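Local coordinates for protein putative nucleotide-diphospho-sugar transferase (Desulfovibrio desulfuricans subsp. desulfuricans, PDB 3CGX) that is of unconfirmed function but probably transfers a sugar from a nucleotide-diphospho-sugar donor, as do related GT-A fold glycosyltransferases, at residues S3-L8 with Y103-L108. Numbering follows the deposited sequence.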
loop_
_atom_site.group_PDB
_atom_site.type_symbol
_atom_site.label_atom_id
_atom_site.label_comp_id
_atom_site.label_asym_id
_atom_site.label_seq_id
_atom_site.Cartn_x
_atom_site.Cartn_y
_atom_site.Cartn_z
ATOM N N SER A 3 13.857 -9.775 -11.910
ATOM C CA SER A 3 12.901 -10.788 -11.524
ATOM C C SER A 3 11.764 -10.896 -12.563
ATOM O O SER A 3 11.602 -10.012 -13.370
ATOM C CB SER A 3 12.332 -10.413 -10.145
ATOM O OG SER A 3 11.354 -11.352 -9.756
ATOM N N GLU A 4 10.993 -11.989 -12.549
ATOM C CA GLU A 4 9.764 -12.070 -13.344
ATOM C C GLU A 4 8.630 -11.280 -12.715
ATOM O O GLU A 4 7.642 -10.960 -13.376
ATOM C CB GLU A 4 9.261 -13.512 -13.445
ATOM C CG GLU A 4 10.187 -14.469 -14.168
ATOM C CD GLU A 4 9.617 -15.877 -14.175
ATOM O OE1 GLU A 4 8.420 -16.037 -13.804
ATOM O OE2 GLU A 4 10.361 -16.814 -14.546
ATOM N N SER A 5 8.795 -10.972 -11.432
ATOM C CA SER A 5 7.766 -10.327 -10.612
ATOM C C SER A 5 8.217 -8.969 -10.140
ATOM O O SER A 5 9.386 -8.768 -9.829
ATOM C CB SER A 5 7.490 -11.155 -9.356
ATOM O OG SER A 5 6.750 -12.310 -9.664
ATOM N N CYS A 6 7.274 -8.057 -10.057
ATOM C CA CYS A 6 7.554 -6.733 -9.531
ATOM C C CYS A 6 6.477 -6.282 -8.542
ATOM O O CYS A 6 5.294 -6.537 -8.733
ATOM C CB CYS A 6 7.680 -5.697 -10.667
ATOM S SG CYS A 6 8.443 -4.134 -10.035
ATOM N N ILE A 7 6.924 -5.650 -7.462
ATOM C CA ILE A 7 6.037 -5.030 -6.459
ATOM C C ILE A 7 6.138 -3.520 -6.581
ATOM O O ILE A 7 7.240 -2.956 -6.518
ATOM C CB ILE A 7 6.393 -5.395 -5.009
ATOM C CG1 ILE A 7 6.330 -6.906 -4.759
ATOM C CG2 ILE A 7 5.513 -4.624 -4.027
ATOM C CD1 ILE A 7 7.238 -7.329 -3.560
ATOM N N LEU A 8 5.004 -2.885 -6.853
ATOM C CA LEU A 8 4.915 -1.430 -6.885
ATOM C C LEU A 8 4.301 -0.974 -5.573
ATOM O O LEU A 8 3.141 -1.279 -5.260
ATOM C CB LEU A 8 4.079 -0.944 -8.038
ATOM C CG LEU A 8 4.415 -1.501 -9.410
ATOM C CD1 LEU A 8 3.387 -1.056 -10.485
ATOM C CD2 LEU A 8 5.886 -1.166 -9.783
ATOM N N TYR A 103 8.272 -7.135 -16.908
ATOM C CA TYR A 103 7.789 -8.025 -15.828
ATOM C C TYR A 103 6.606 -8.848 -16.301
ATOM O O TYR A 103 5.805 -8.394 -17.119
ATOM C CB TYR A 103 7.434 -7.232 -14.543
ATOM C CG TYR A 103 8.642 -6.645 -13.904
ATOM C CD1 TYR A 103 9.508 -7.449 -13.165
ATOM C CD2 TYR A 103 8.967 -5.301 -14.044
ATOM C CE1 TYR A 103 10.628 -6.937 -12.558
ATOM C CE2 TYR A 103 10.138 -4.773 -13.439
ATOM C CZ TYR A 103 10.953 -5.605 -12.700
ATOM O OH TYR A 103 12.099 -5.146 -12.064
ATOM N N ASP A 104 6.519 -10.070 -15.799
ATOM C CA ASP A 104 5.428 -10.978 -16.113
ATOM C C ASP A 104 4.246 -10.804 -15.173
ATOM O O ASP A 104 3.094 -11.017 -15.543
ATOM C CB ASP A 104 5.889 -12.427 -15.995
ATOM C CG ASP A 104 4.751 -13.427 -16.290
ATOM O OD1 ASP A 104 4.158 -13.336 -17.392
ATOM O OD2 ASP A 104 4.454 -14.297 -15.419
ATOM N N ARG A 105 4.566 -10.531 -13.930
ATOM C CA ARG A 105 3.567 -10.425 -12.886
ATOM C C ARG A 105 3.896 -9.230 -12.015
ATOM O O ARG A 105 5.015 -9.074 -11.561
ATOM C CB ARG A 105 3.561 -11.676 -12.009
ATOM C CG ARG A 105 3.050 -12.970 -12.691
ATOM C CD ARG A 105 3.327 -14.143 -11.783
ATOM N NE ARG A 105 4.698 -14.608 -11.949
ATOM C CZ ARG A 105 5.462 -15.110 -10.997
ATOM N NH1 ARG A 105 5.012 -15.222 -9.759
ATOM N NH2 ARG A 105 6.697 -15.497 -11.294
ATOM N N VAL A 106 2.875 -8.416 -11.773
ATOM C CA VAL A 106 3.029 -7.193 -11.043
ATOM C C VAL A 106 1.913 -6.987 -10.039
ATOM O O VAL A 106 0.754 -7.147 -10.357
ATOM C CB VAL A 106 3.049 -5.966 -12.024
ATOM C CG1 VAL A 106 3.195 -4.659 -11.258
ATOM C CG2 VAL A 106 4.152 -6.127 -13.067
ATOM N N VAL A 107 2.299 -6.661 -8.806
ATOM C CA VAL A 107 1.327 -6.270 -7.784
ATOM C C VAL A 107 1.619 -4.837 -7.333
ATOM O O VAL A 107 2.771 -4.412 -7.203
ATOM C CB VAL A 107 1.244 -7.269 -6.550
ATOM C CG1 VAL A 107 0.863 -8.721 -7.021
ATOM C CG2 VAL A 107 2.498 -7.278 -5.814
ATOM N N LEU A 108 0.550 -4.079 -7.149
ATOM C CA LEU A 108 0.648 -2.704 -6.670
ATOM C C LEU A 108 -0.100 -2.624 -5.330
ATOM O O LEU A 108 -1.233 -3.047 -5.202
ATOM C CB LEU A 108 0.102 -1.740 -7.738
ATOM C CG LEU A 108 0.144 -0.216 -7.550
ATOM C CD1 LEU A 108 -0.083 0.481 -8.928
ATOM C CD2 LEU A 108 -0.876 0.229 -6.545
#
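Cys-6 and Tyr-103 meet where two neighbouring parallel strands, 5-11 and 105-109, begin in the middle of a mixed sheet, Tyr-103 just ahead of the second. The arrangement fits the Rossmann-like nucleotide-binding half of a GT-A fold. Cys-6 CB sits over the centre of the Tyr-103 ring, 3.4 Å from its centroid, in a CH-pi contact. Cys-6 SG, anti to the backbone N (chi1 -166°), lies over the same face in a sulfur-aromatic contact, 4.1 Å from the Tyr-103 centroid. The Tyr-103 hydroxyl reaches past the beginning of strand 5-11 to a hydrogen bond with Asp-53 OD2, at the start of the next strand.

Arg-105 occupies the opposite face of the sheet. Its chain bends at chi3 (-83°) and turns the guanidinium back over Ser-5, whose OG lies above the centre of that plane, 3.4 Å from Arg-105 CZ. Two carboxylates come to the guanidinium edge. Arg-105 NH2 donates to Glu-4 OE1 at 3.1 Å in a salt bridge, reaching the anti side from out of the carboxylate plane, with the two planes 79° apart. Asp-104 OD2 makes a weaker one with Arg-105 NE. NH1 bonds to the carbonyl oxygen of Leu-125, near the end of helix 118-127, so each nitrogen of the group has a partner.

Further along the strands the side chains are apolar. Leu-8 CD1 touches Val-106 CG1 at 3.7 Å, and Leu-8 CB meets Leu-108 CG, all under helix 87-100. On the Arg-105 face, Ile-7 CG1 runs alongside Val-107 CG2, both packed against Leu-125.

The backbone ladder runs through Cys-6 N to Arg-105 O, Val-107 N to Cys-6 O, and Leu-8 N to Val-107 O, the last almost straight at 2.7 Å. At its start Glu-4 O accepts two N-H groups, from Asp-104 N at 2.8 Å and Arg-105 N at 3.2 Å.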